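Protein kinase (Staphylococcus aureus subsp. aureus Mu50, PDB 3PY9) probably senses muropeptides of the cell wall through its extracellular PASTA repeats, as part of a membrane Ser/Thr kinase that phosphorylates target proteins. Local coordinates at residues K98-E103 against S131-Y136; M77-G82 against A116-T121; Y38-P43 against K70-V75. All blocks are in the same frame, centred on the assembly; numbering follows the deposited sequence.

Interaction 1: residues K98-E103 against S131-Y136; sequences KDVTIE and SNIKLY. With EU (europium ion), chain E.
Asp99 OD2 is gripped twice: it binds the europium ion at 2.4 Å and accepts from Asn132 N at 2.9 Å, the latter from well above the carboxylate plane. With CG anti to the backbone N (chi1 170°), the carboxylate swings across to the start of segment 131-136; Asn132 and Asp130 complete the metal site. An inverse gamma turn centred on Asp99 leads into strand 100-103, which runs parallel to 133-136. The ladder begins with Ile133 N giving to Asp99 O. Thr101 bonds both ways, its N to Ile133 O (2.9 Å) and its O from Leu135 N, and Glu103 N closes the series on Leu135 O. A water lies among Asp99 OD1, Thr101 OG1 and Ile133 O, with too few protons for every acceptor.

On one face Val100 CG1 leans on Leu135 CG at 3.7 Å, while its CG2 meets Ile133 CB. Ile102 brings CD1 back to Leu135 CB (3.9 Å). The other face is polar: Lys134, bent at its last two torsions, curls NZ between Thr101 OG1, a weak bond, and Glu103 OE2, a salt bridge of 3.3 Å that reaches the carboxylate from above its plane. Its aliphatic chain crosses that of Glu103 at a slant, Lys134 CD 3.6 Å from Glu103 CG, and Glu103 CB touches Tyr136 CD1 obliquely.

This is the parallel pair of a PASTA domain's three-stranded sheet. Helix 85-93 covers the apolar face, with Leu89 and Leu92 on Val100 and Leu92 also on Leu135; strand 133-138 sits in the middle, flanked by 100-105 and, antiparallel, by 115-118.

Interaction 2: residues M77-G82 against A116-T121; sequences MPNVIG and ANQSVT
Gln118 reaches from the end of strand 116-118 into the loop 77-82, where its amide group settles against the backbone: CD is 3.6 Å from Pro78 O and 3.8 Å from Val80 N. Its aliphatic part is packed as well, CG lying 3.7 Å from Val80 CG2 and 4.1 Å from Met77 CE. From another direction Ile81 extends CG1 to within 4.1 Å of Asn117 CA.

The second cluster joins Met77 and Val120. Met77 CG lies 3.8 Å from Val120 CG1, and SD is 4.0 Å from Val120 CB. The bend at chi2 (75°) redirects the chain at SD, and the extended last torsion sets CE beside Gln118 CG.

Outside this shell, Leu92 of helix 85-93 and Ile133 of the central strand press on Met77, while Ala88 and Leu135 touch Val80. Backbone bonds of Met77 to Thr124 and of Gly82 to Ile115 tie down both ends of the loop. Ala116 and Asn117 form a classic beta bulge opposite Tyr136.

The Gln118 side chain makes the largest part of the contact, Met77 and Val120 adding an apolar patch. A buried amide needs polar partners, and the Pro78 carbonyl and Val80 amide are placed where they could supply them.

Interaction 3: residues Y38-P43 against K70-V75; sequences YSDKYP and KGPEKV
Two segments, loop except for strand 74-75, come close here, Tyr38 CA lying 4.8 Å from Lys70 CA, and a single backbone hydrogen bond joins them: Ser39 N gives to Gly71 O at 3.0 Å, nearly straight at the hydrogen (161°) but arriving from above the carbonyl plane. The turn 38-43 is shaped by an ST motif, in which Ser39 OG accepts from Tyr42 N. Gly71 takes a positive phi that suits glycine, and the chain then passes through Pro72 toward strand 74-76. The contact therefore joins a turn after strand 30-37 of the first PASTA domain to the connection into the next one.

The Tyr38 ring carries most of the side-chain contact. Over one face lies Lys70, bent at chi3 so that its terminal half crosses the ring: NZ stands 4.0 Å from the ring centroid in a cation-pi contact, and CE makes a CH-pi contact beside it. The opposite face rests on Glu73, whose CA is 3.8 Å from the centroid; Glu73 CB and CG pass near Tyr38 CD2, the Glu73 side chain crossing that of Tyr38 at about a right angle, its carboxylate plane 4° from the ring plane. At the ring's edge, in its plane, Gly71 O approaches CD1 to 3.2 Å.

Pro72 also packs on Ala127, and Glu73 pairs through its backbone with Ile128, which fastens the connection to the second domain. Away from the ring, Asp40 OD1 touches Pro72 CB at 3.4 Å, and a water donates to both Asp40 OD1 and Glu73 O, the latter at 2.6 Å.

Overall arrangement
Interactions 1 and 2 belong to one PASTA domain and touch, their centres 10 Å apart. Strand 133-138 is shared, pairing with 100-105 in interaction 1 and with 115-118, which carries part of interaction 2. Interaction 1 is a surface contact rich in backbone bonds, with a metal at one end; interaction 2 is partly buried and pairs a buried glutamine amide with apolar neighbours. Interaction 3, also a surface contact, lies about 20 Å from interaction 1, centre to centre, at the junction with the preceding domain, and trades sheet pairing for an aromatic ring between charged side chains. Segments 70-75 and 77-82 nearly adjoin in sequence, linking it to interaction 2.

Interaction 1: residues K98-E103 against S131-Y136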
ATOM      1  N   LYS A  98      27.395  -6.472   3.202  1.00 52.24           N
ATOM      2  CA  LYS A  98      27.402  -6.125   4.619  1.00 52.36           C
ATOM      3  C   LYS A  98      27.323  -4.616   4.913  1.00 51.58           C
ATOM      4  O   LYS A  98      27.092  -4.221   6.057  1.00 51.80           O
ATOM      5  CB  LYS A  98      28.621  -6.761   5.308  1.00 52.78           C
ATOM      6  CG  LYS A  98      28.772  -8.265   5.033  1.00 53.60           C
ATOM      7  CD  LYS A  98      29.879  -8.929   5.880  1.00 53.70           C
ATOM      8  CE  LYS A  98      30.340 -10.266   5.260  1.00 54.73           C
ATOM      9  NZ  LYS A  98      29.223 -11.244   4.978  1.00 56.16           N
ATOM     10  N   ASP A  99      27.506  -3.782   3.892  1.00 50.60           N
ATOM     11  CA  ASP A  99      27.417  -2.324   4.046  1.00 49.99           C
ATOM     12  C   ASP A  99      25.955  -1.870   3.888  1.00 48.82           C
ATOM     13  O   ASP A  99      25.556  -1.363   2.837  1.00 48.56           O
ATOM     14  CB  ASP A  99      28.348  -1.619   3.036  1.00 50.25           C
ATOM     15  CG  ASP A  99      28.127  -0.103   2.960  1.00 51.66           C
ATOM     16  OD1 ASP A  99      27.555   0.487   3.910  1.00 55.50           O
ATOM     17  OD2 ASP A  99      28.525   0.515   1.946  1.00 51.97           O
ATOM     18  N   VAL A 100      25.157  -2.080   4.930  1.00 47.53           N
ATOM     19  CA  VAL A 100      23.721  -1.816   4.845  1.00 46.40           C
ATOM     20  C   VAL A 100      23.291  -0.861   5.933  1.00 45.75           C
ATOM     21  O   VAL A 100      23.516  -1.102   7.114  1.00 45.91           O
ATOM     22  CB  VAL A 100      22.878  -3.114   4.898  1.00 46.40           C
ATOM     23  CG1 VAL A 100      21.409  -2.810   4.663  1.00 45.65           C
ATOM     24  CG2 VAL A 100      23.370  -4.116   3.851  1.00 46.10           C
ATOM     25  N   THR A 101      22.691   0.247   5.520  1.00 45.03           N
ATOM     26  CA  THR A 101      22.151   1.210   6.462  1.00 44.16           C
ATOM     27  C   THR A 101      20.613   1.103   6.491  1.00 42.99           C
ATOM     28  O   THR A 101      19.987   0.965   5.457  1.00 42.54           O
ATOM     29  CB  THR A 101      22.639   2.636   6.139  1.00 44.20           C
ATOM     30  OG1 THR A 101      22.465   2.889   4.746  1.00 45.97           O
ATOM     31  CG2 THR A 101      24.133   2.778   6.451  1.00 45.08           C
ATOM     32  N   ILE A 102      20.034   1.119   7.691  1.00 42.06           N
ATOM     33  CA  ILE A 102      18.581   1.147   7.878  1.00 40.79           C
ATOM     34  C   ILE A 102      18.054   2.557   8.145  1.00 40.16           C
ATOM     35  O   ILE A 102      18.652   3.338   8.881  1.00 39.57           O
ATOM     36  CB  ILE A 102      18.114   0.244   9.041  1.00 40.96           C
ATOM     37  CG1 ILE A 102      18.823  -1.119   9.011  1.00 41.13           C
ATOM     38  CG2 ILE A 102      16.546   0.124   9.064  1.00 40.59           C
ATOM     39  CD1 ILE A 102      18.334  -2.080   7.924  1.00 42.00           C
ATOM     40  N   GLU A 103      16.907   2.844   7.536  1.00 39.47           N
ATOM     41  CA  GLU A 103      16.134   4.074   7.722  1.00 38.74           C
ATOM     42  C   GLU A 103      14.711   3.671   8.045  1.00 37.00           C
ATOM     43  O   GLU A 103      14.103   2.880   7.315  1.00 36.53           O
ATOM     44  CB  GLU A 103      16.077   4.836   6.406  1.00 39.36           C
ATOM     45  CG  GLU A 103      17.400   5.247   5.868  1.00 44.12           C
ATOM     46  CD  GLU A 103      17.571   6.729   5.964  1.00 49.98           C
ATOM     47  OE1 GLU A 103      16.552   7.418   5.692  1.00 51.49           O
ATOM     48  OE2 GLU A 103      18.696   7.192   6.310  1.00 51.15           O
ATOM     49  N   SER A 131      29.048  -0.878  -1.184  1.00 51.49           N
ATOM     50  CA  SER A 131      27.808  -1.004  -1.968  1.00 50.98           C
ATOM     51  C   SER A 131      26.741   0.040  -1.605  1.00 50.10           C
ATOM     52  O   SER A 131      25.808   0.291  -2.388  1.00 50.24           O
ATOM     53  CB  SER A 131      27.226  -2.428  -1.853  1.00 51.02           C
ATOM     54  OG  SER A 131      27.329  -2.946  -0.528  1.00 52.17           O
ATOM     55  N   ASN A 132      26.895   0.638  -0.423  1.00 48.98           N
ATOM     56  CA  ASN A 132      25.955   1.626   0.114  1.00 47.96           C
ATOM     57  C   ASN A 132      24.499   1.203  -0.078  1.00 46.53           C
ATOM     58  O   ASN A 132      23.727   1.923  -0.710  1.00 46.61           O
ATOM     59  CB  ASN A 132      26.175   3.025  -0.508  1.00 48.16           C
ATOM     60  CG  ASN A 132      27.641   3.430  -0.569  1.00 49.09           C
ATOM     61  OD1 ASN A 132      28.339   3.483   0.449  1.00 49.52           O
ATOM     62  ND2 ASN A 132      28.105   3.751  -1.771  1.00 50.15           N
ATOM     63  N   ILE A 133      24.124   0.029   0.430  1.00 44.92           N
ATOM     64  CA  ILE A 133      22.709  -0.351   0.397  1.00 42.98           C
ATOM     65  C   ILE A 133      21.995   0.407   1.511  1.00 41.91           C
ATOM     66  O   ILE A 133      22.518   0.541   2.626  1.00 41.30           O
ATOM     67  CB  ILE A 133      22.424  -1.862   0.622  1.00 42.84           C
ATOM     68  CG1 ILE A 133      23.433  -2.784  -0.091  1.00 42.80           C
ATOM     69  CG2 ILE A 133      20.975  -2.178   0.246  1.00 42.74           C
ATOM     70  CD1 ILE A 133      23.151  -3.070  -1.524  1.00 41.11           C
ATOM     71  N   LYS A 134      20.812   0.922   1.185  1.00 40.41           N
ATOM     72  CA  LYS A 134      19.921   1.480   2.177  1.00 38.67           C
ATOM     73  C   LYS A 134      18.609   0.710   2.159  1.00 37.34           C
ATOM     74  O   LYS A 134      18.026   0.464   1.098  1.00 36.59           O
ATOM     75  CB  LYS A 134      19.707   2.954   1.891  1.00 39.40           C
ATOM     76  CG  LYS A 134      19.175   3.752   3.047  1.00 41.09           C
ATOM     77  CD  LYS A 134      19.299   5.239   2.754  1.00 44.00           C
ATOM     78  CE  LYS A 134      20.723   5.755   2.985  1.00 45.81           C
ATOM     79  NZ  LYS A 134      21.042   5.835   4.459  1.00 47.99           N
ATOM     80  N   LEU A 135      18.169   0.295   3.338  1.00 35.40           N
ATOM     81  CA  LEU A 135      16.923  -0.406   3.476  1.00 34.62           C
ATOM     82  C   LEU A 135      15.978   0.467   4.278  1.00 34.50           C
ATOM     83  O   LEU A 135      16.389   1.114   5.264  1.00 34.70           O
ATOM     84  CB  LEU A 135      17.116  -1.760   4.184  1.00 34.59           C
ATOM     85  CG  LEU A 135      17.935  -2.864   3.479  1.00 33.72           C
ATOM     86  CD1 LEU A 135      17.789  -4.171   4.218  1.00 32.17           C
ATOM     87  CD2 LEU A 135      17.580  -3.080   1.989  1.00 30.91           C
ATOM     88  N   TYR A 136      14.719   0.478   3.852  1.00 33.07           N
ATOM     89  CA  TYR A 136      13.722   1.319   4.467  1.00 32.31           C
ATOM     90  C   TYR A 136      12.790   0.414   5.234  1.00 31.66           C
ATOM     91  O   TYR A 136      12.020  -0.352   4.646  1.00 31.33           O
ATOM     92  CB  TYR A 136      12.975   2.128   3.409  1.00 32.36           C
ATOM     93  CG  TYR A 136      13.845   3.154   2.700  1.00 32.96           C
ATOM     94  CD1 TYR A 136      13.885   4.472   3.134  1.00 32.28           C
ATOM     95  CD2 TYR A 136      14.637   2.797   1.606  1.00 32.04           C
ATOM     96  CE1 TYR A 136      14.672   5.409   2.490  1.00 34.38           C
ATOM     97  CE2 TYR A 136      15.426   3.735   0.957  1.00 32.74           C
ATOM     98  CZ  TYR A 136      15.436   5.037   1.409  1.00 33.18           C
ATOM     99  OH  TYR A 136      16.210   5.991   0.780  1.00 35.51           O
TER
HETATM  100 EU    EU E 305      29.792   2.517   2.419  0.50 78.35          EU
HETATM  101  O   HOH W   1      29.142  -5.077   1.479  1.00 54.44           O
HETATM  102  O   HOH W   2      24.923   1.890   3.266  1.00 54.50           O

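Interaction 2: residues M77-G82 against A116-T121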
ATOM      1  N   MET A  77      21.508  -8.280  -6.663  1.00 47.54           N
ATOM      2  CA  MET A  77      20.747  -7.771  -5.526  1.00 46.29           C
ATOM      3  C   MET A  77      19.482  -8.617  -5.333  1.00 46.07           C
ATOM      4  O   MET A  77      18.676  -8.762  -6.269  1.00 46.31           O
ATOM      5  CB  MET A  77      20.395  -6.291  -5.708  1.00 45.78           C
ATOM      6  CG  MET A  77      19.662  -5.662  -4.509  1.00 44.25           C
ATOM      7  SD  MET A  77      20.747  -5.334  -3.117  1.00 40.77           S
ATOM      8  CE  MET A  77      19.578  -4.997  -1.794  1.00 41.65           C
ATOM      9  N   PRO A  78      19.315  -9.187  -4.124  1.00 45.34           N
ATOM     10  CA  PRO A  78      18.119  -9.943  -3.792  1.00 44.99           C
ATOM     11  C   PRO A  78      16.909  -9.022  -3.557  1.00 44.95           C
ATOM     12  O   PRO A  78      17.078  -7.815  -3.333  1.00 44.85           O
ATOM     13  CB  PRO A  78      18.509 -10.652  -2.499  1.00 44.83           C
ATOM     14  CG  PRO A  78      19.508  -9.738  -1.863  1.00 44.47           C
ATOM     15  CD  PRO A  78      20.265  -9.124  -2.991  1.00 45.22           C
ATOM     16  N   ASN A  79      15.708  -9.597  -3.629  1.00 44.83           N
ATOM     17  CA  ASN A  79      14.465  -8.877  -3.337  1.00 44.92           C
ATOM     18  C   ASN A  79      14.124  -9.158  -1.882  1.00 44.26           C
ATOM     19  O   ASN A  79      13.864 -10.318  -1.505  1.00 44.16           O
ATOM     20  CB  ASN A  79      13.335  -9.338  -4.272  1.00 45.24           C
ATOM     21  CG  ASN A  79      12.084  -8.479  -4.165  1.00 46.62           C
ATOM     22  OD1 ASN A  79      11.146  -8.832  -3.464  1.00 49.08           O
ATOM     23  ND2 ASN A  79      12.065  -7.354  -4.864  1.00 48.63           N
ATOM     24  N   VAL A  80      14.182  -8.106  -1.063  1.00 43.33           N
ATOM     25  CA  VAL A  80      14.007  -8.222   0.398  1.00 42.82           C
ATOM     26  C   VAL A  80      12.793  -7.422   0.895  1.00 42.39           C
ATOM     27  O   VAL A  80      12.438  -7.470   2.070  1.00 42.51           O
ATOM     28  CB  VAL A  80      15.300  -7.836   1.197  1.00 42.65           C
ATOM     29  CG1 VAL A  80      16.516  -8.646   0.723  1.00 42.92           C
ATOM     30  CG2 VAL A  80      15.606  -6.346   1.079  1.00 43.39           C
ATOM     31  N   ILE A  81      12.176  -6.683  -0.018  1.00 42.15           N
ATOM     32  CA  ILE A  81      10.957  -5.932   0.249  1.00 41.92           C
ATOM     33  C   ILE A  81       9.871  -6.826   0.849  1.00 41.75           C
ATOM     34  O   ILE A  81       9.533  -7.870   0.299  1.00 41.49           O
ATOM     35  CB  ILE A  81      10.444  -5.274  -1.044  1.00 41.81           C
ATOM     36  CG1 ILE A  81      11.356  -4.102  -1.426  1.00 41.74           C
ATOM     37  CG2 ILE A  81       9.009  -4.807  -0.875  1.00 41.56           C
ATOM     38  CD1 ILE A  81      11.302  -3.702  -2.884  1.00 42.80           C
ATOM     39  N   GLY A  82       9.344  -6.431   1.998  1.00 41.90           N
ATOM     40  CA  GLY A  82       8.258  -7.191   2.613  1.00 41.91           C
ATOM     41  C   GLY A  82       8.674  -8.256   3.611  1.00 41.73           C
ATOM     42  O   GLY A  82       7.816  -8.774   4.322  1.00 42.04           O
ATOM     43  N   ALA A 116      10.147  -1.835   3.626  1.00 34.61           N
ATOM     44  CA  ALA A 116       9.235  -1.191   2.676  1.00 35.88           C
ATOM     45  C   ALA A 116       9.870  -0.879   1.315  1.00 37.06           C
ATOM     46  O   ALA A 116       9.149  -0.712   0.324  1.00 38.00           O
ATOM     47  CB  ALA A 116       8.662   0.084   3.277  1.00 35.40           C
ATOM     48  N   ASN A 117      11.204  -0.786   1.272  1.00 37.21           N
ATOM     49  CA  ASN A 117      11.922  -0.309   0.089  1.00 37.69           C
ATOM     50  C   ASN A 117      13.412  -0.682   0.176  1.00 37.83           C
ATOM     51  O   ASN A 117      13.997  -0.775   1.275  1.00 36.53           O
ATOM     52  CB  ASN A 117      11.735   1.217  -0.070  1.00 38.25           C
ATOM     53  CG  ASN A 117      12.236   1.773  -1.429  1.00 40.64           C
ATOM     54  OD1 ASN A 117      11.550   1.678  -2.455  1.00 43.46           O
ATOM     55  ND2 ASN A 117      13.423   2.384  -1.423  1.00 40.96           N
ATOM     56  N   GLN A 118      13.982  -0.915  -1.008  1.00 38.47           N
ATOM     57  CA  GLN A 118      15.404  -1.144  -1.254  1.00 39.20           C
ATOM     58  C   GLN A 118      15.998  -0.022  -2.079  1.00 39.74           C
ATOM     59  O   GLN A 118      15.449   0.366  -3.126  1.00 39.93           O
ATOM     60  CB  GLN A 118      15.578  -2.364  -2.134  1.00 39.38           C
ATOM     61  CG  GLN A 118      15.714  -3.635  -1.442  1.00 40.37           C
ATOM     62  CD  GLN A 118      15.388  -4.761  -2.376  1.00 41.68           C
ATOM     63  OE1 GLN A 118      16.145  -5.066  -3.312  1.00 42.08           O
ATOM     64  NE2 GLN A 118      14.246  -5.382  -2.149  1.00 41.68           N
ATOM     65  N   SER A 119      17.141   0.452  -1.609  1.00 40.30           N
ATOM     66  CA  SER A 119      18.053   1.340  -2.323  1.00 41.03           C
ATOM     67  C   SER A 119      18.340   0.843  -3.731  1.00 41.22           C
ATOM     68  O   SER A 119      18.304   1.607  -4.682  1.00 41.39           O
ATOM     69  CB  SER A 119      19.390   1.325  -1.568  1.00 40.70           C
ATOM     70  OG  SER A 119      19.939   2.602  -1.451  1.00 42.54           O
ATOM     71  N   VAL A 120      18.666  -0.442  -3.839  1.00 41.92           N
ATOM     72  CA  VAL A 120      19.185  -1.031  -5.074  1.00 42.98           C
ATOM     73  C   VAL A 120      18.155  -2.035  -5.595  1.00 43.61           C
ATOM     74  O   VAL A 120      17.769  -2.949  -4.874  1.00 44.00           O
ATOM     75  CB  VAL A 120      20.569  -1.718  -4.812  1.00 42.95           C
ATOM     76  CG1 VAL A 120      21.085  -2.450  -6.053  1.00 42.49           C
ATOM     77  CG2 VAL A 120      21.603  -0.694  -4.312  1.00 42.05           C
ATOM     78  N   THR A 121      17.692  -1.867  -6.830  1.00 44.63           N
ATOM     79  CA  THR A 121      16.527  -2.644  -7.274  1.00 45.40           C
ATOM     80  C   THR A 121      16.871  -4.100  -7.529  1.00 45.54           C
ATOM     81  O   THR A 121      17.971  -4.415  -7.961  1.00 45.98           O
ATOM     82  CB  THR A 121      15.765  -1.996  -8.451  1.00 45.93           C
ATOM     83  OG1 THR A 121      16.551  -2.061  -9.645  1.00 46.06           O
ATOM     84  CG2 THR A 121      15.421  -0.518  -8.125  1.00 47.17           C
TER

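Interaction 3: residues Y38-P43 against K70-V75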
ATOM      1  N   TYR A  38      39.653  -9.924  -9.016  1.00 42.50           N
ATOM      2  CA  TYR A  38      38.730  -8.834  -8.733  1.00 42.42           C
ATOM      3  C   TYR A  38      39.441  -7.718  -7.962  1.00 42.81           C
ATOM      4  O   TYR A  38      40.312  -7.991  -7.128  1.00 43.12           O
ATOM      5  CB  TYR A  38      37.543  -9.359  -7.937  1.00 42.12           C
ATOM      6  CG  TYR A  38      36.539 -10.119  -8.775  1.00 41.13           C
ATOM      7  CD1 TYR A  38      35.989  -9.551  -9.936  1.00 40.44           C
ATOM      8  CD2 TYR A  38      36.116 -11.398  -8.399  1.00 41.00           C
ATOM      9  CE1 TYR A  38      35.042 -10.242 -10.710  1.00 40.63           C
ATOM     10  CE2 TYR A  38      35.169 -12.101  -9.165  1.00 40.42           C
ATOM     11  CZ  TYR A  38      34.642 -11.518 -10.314  1.00 40.90           C
ATOM     12  OH  TYR A  38      33.710 -12.210 -11.058  1.00 42.36           O
ATOM     13  N   SER A  39      39.087  -6.471  -8.263  1.00 42.83           N
ATOM     14  CA  SER A  39      39.631  -5.297  -7.570  1.00 43.00           C
ATOM     15  C   SER A  39      38.624  -4.156  -7.599  1.00 43.79           C
ATOM     16  O   SER A  39      37.906  -3.971  -8.576  1.00 44.16           O
ATOM     17  CB  SER A  39      40.941  -4.838  -8.225  1.00 43.01           C
ATOM     18  OG  SER A  39      41.447  -3.642  -7.659  1.00 40.77           O
ATOM     19  N   ASP A  40      38.583  -3.388  -6.522  1.00 44.45           N
ATOM     20  CA  ASP A  40      37.776  -2.176  -6.475  1.00 44.96           C
ATOM     21  C   ASP A  40      38.694  -0.963  -6.656  1.00 45.17           C
ATOM     22  O   ASP A  40      38.275   0.085  -7.177  1.00 45.59           O
ATOM     23  CB  ASP A  40      37.011  -2.110  -5.146  1.00 45.26           C
ATOM     24  CG  ASP A  40      36.279  -3.414  -4.828  1.00 46.14           C
ATOM     25  OD1 ASP A  40      35.371  -3.800  -5.595  1.00 49.13           O
ATOM     26  OD2 ASP A  40      36.616  -4.059  -3.813  1.00 46.85           O
ATOM     27  N   LYS A  41      39.952  -1.129  -6.245  1.00 44.95           N
ATOM     28  CA  LYS A  41      40.987  -0.103  -6.362  1.00 45.47           C
ATOM     29  C   LYS A  41      41.419   0.214  -7.811  1.00 45.27           C
ATOM     30  O   LYS A  41      41.735   1.359  -8.125  1.00 45.32           O
ATOM     31  CB  LYS A  41      42.188  -0.523  -5.508  1.00 45.36           C
ATOM     32  CG  LYS A  41      43.251   0.554  -5.249  1.00 47.05           C
ATOM     33  CD  LYS A  41      44.278   0.013  -4.242  1.00 46.71           C
ATOM     34  CE  LYS A  41      45.539   0.849  -4.161  1.00 49.22           C
ATOM     35  NZ  LYS A  41      46.660   0.044  -3.580  1.00 49.93           N
ATOM     36  N   TYR A  42      41.431  -0.791  -8.686  1.00 45.14           N
ATOM     37  CA  TYR A  42      41.887  -0.609 -10.075  1.00 45.18           C
ATOM     38  C   TYR A  42      40.826  -0.959 -11.134  1.00 45.27           C
ATOM     39  O   TYR A  42      40.230  -2.040 -11.093  1.00 45.50           O
ATOM     40  CB  TYR A  42      43.172  -1.413 -10.357  1.00 45.01           C
ATOM     41  CG  TYR A  42      44.368  -1.023  -9.511  1.00 44.33           C
ATOM     42  CD1 TYR A  42      45.309  -0.101  -9.976  1.00 44.59           C
ATOM     43  CD2 TYR A  42      44.568  -1.591  -8.257  1.00 43.78           C
ATOM     44  CE1 TYR A  42      46.409   0.258  -9.202  1.00 43.83           C
ATOM     45  CE2 TYR A  42      45.662  -1.241  -7.478  1.00 44.39           C
ATOM     46  CZ  TYR A  42      46.572  -0.319  -7.952  1.00 43.98           C
ATOM     47  OH  TYR A  42      47.643   0.009  -7.169  1.00 44.11           O
ATOM     48  N   PRO A  43      40.603  -0.043 -12.097  1.00 45.36           N
ATOM     49  CA  PRO A  43      39.687  -0.265 -13.209  1.00 45.29           C
ATOM     50  C   PRO A  43      40.064  -1.535 -13.970  1.00 45.54           C
ATOM     51  O   PRO A  43      41.261  -1.822 -14.133  1.00 45.12           O
ATOM     52  CB  PRO A  43      39.929   0.949 -14.110  1.00 45.24           C
ATOM     53  CG  PRO A  43      40.495   1.972 -13.228  1.00 45.63           C
ATOM     54  CD  PRO A  43      41.239   1.284 -12.159  1.00 45.22           C
ATOM     55  N   LYS A  70      39.872  -7.542 -12.814  1.00 41.14           N
ATOM     56  CA  LYS A  70      38.596  -7.923 -13.422  1.00 42.14           C
ATOM     57  C   LYS A  70      37.508  -6.953 -12.950  1.00 42.73           C
ATOM     58  O   LYS A  70      36.309  -7.236 -13.060  1.00 42.73           O
ATOM     59  CB  LYS A  70      38.190  -9.314 -12.944  1.00 42.47           C
ATOM     60  CG  LYS A  70      39.054 -10.470 -13.385  1.00 43.55           C
ATOM     61  CD  LYS A  70      38.860 -11.657 -12.430  1.00 44.82           C
ATOM     62  CE  LYS A  70      37.556 -12.367 -12.646  1.00 45.85           C
ATOM     63  NZ  LYS A  70      37.533 -13.583 -11.789  1.00 48.39           N
ATOM     64  N   GLY A  71      37.922  -5.818 -12.397  1.00 43.41           N
ATOM     65  CA  GLY A  71      36.975  -4.847 -11.875  1.00 43.88           C
ATOM     66  C   GLY A  71      36.346  -5.366 -10.597  1.00 44.56           C
ATOM     67  O   GLY A  71      36.697  -6.456 -10.129  1.00 44.54           O
ATOM     68  N   PRO A  72      35.406  -4.594 -10.024  1.00 45.04           N
ATOM     69  CA  PRO A  72      34.768  -4.960  -8.751  1.00 45.56           C
ATOM     70  C   PRO A  72      34.056  -6.320  -8.807  1.00 45.85           C
ATOM     71  O   PRO A  72      33.382  -6.624  -9.796  1.00 46.19           O
ATOM     72  CB  PRO A  72      33.745  -3.831  -8.539  1.00 45.97           C
ATOM     73  CG  PRO A  72      34.261  -2.676  -9.382  1.00 45.38           C
ATOM     74  CD  PRO A  72      34.888  -3.323 -10.566  1.00 44.79           C
ATOM     75  N   GLU A  73      34.214  -7.130  -7.766  1.00 46.30           N
ATOM     76  CA  GLU A  73      33.409  -8.352  -7.609  1.00 47.18           C
ATOM     77  C   GLU A  73      31.966  -7.948  -7.330  1.00 47.41           C
ATOM     78  O   GLU A  73      31.730  -7.065  -6.501  1.00 47.85           O
ATOM     79  CB  GLU A  73      33.951  -9.198  -6.457  1.00 46.96           C
ATOM     80  CG  GLU A  73      33.323 -10.587  -6.338  1.00 48.56           C
ATOM     81  CD  GLU A  73      33.792 -11.342  -5.117  1.00 48.20           C
ATOM     82  OE1 GLU A  73      34.566 -10.769  -4.330  1.00 49.67           O
ATOM     83  OE2 GLU A  73      33.387 -12.510  -4.940  1.00 50.38           O
ATOM     84  N   LYS A  74      31.012  -8.577  -8.023  1.00 47.74           N
ATOM     85  CA  LYS A  74      29.590  -8.182  -7.970  1.00 47.58           C
ATOM     86  C   LYS A  74      28.644  -9.345  -7.648  1.00 48.07           C
ATOM     87  O   LYS A  74      29.002 -10.510  -7.837  1.00 48.11           O
ATOM     88  CB  LYS A  74      29.159  -7.533  -9.295  1.00 47.66           C
ATOM     89  CG  LYS A  74      29.960  -6.280  -9.695  1.00 47.42           C
ATOM     90  CD  LYS A  74      29.397  -5.612 -10.935  1.00 46.84           C
ATOM     91  CE  LYS A  74      30.079  -4.281 -11.201  1.00 46.50           C
ATOM     92  NZ  LYS A  74      29.587  -3.610 -12.447  1.00 45.29           N
ATOM     93  N   VAL A  75      27.445  -9.020  -7.153  1.00 48.41           N
ATOM     94  CA  VAL A  75      26.352  -9.997  -6.970  1.00 48.87           C
ATOM     95  C   VAL A  75      25.030  -9.470  -7.520  1.00 49.19           C
ATOM     96  O   VAL A  75      24.889  -8.282  -7.818  1.00 49.48           O
ATOM     97  CB  VAL A  75      26.108 -10.378  -5.482  1.00 48.93           C
ATOM     98  CG1 VAL A  75      27.133 -11.392  -4.981  1.00 49.73           C
ATOM     99  CG2 VAL A  75      26.079  -9.147  -4.593  1.00 49.27           C
TER
HETATM  100  O   HOH W   3      32.999  -5.659  -4.654  1.00 42.06           O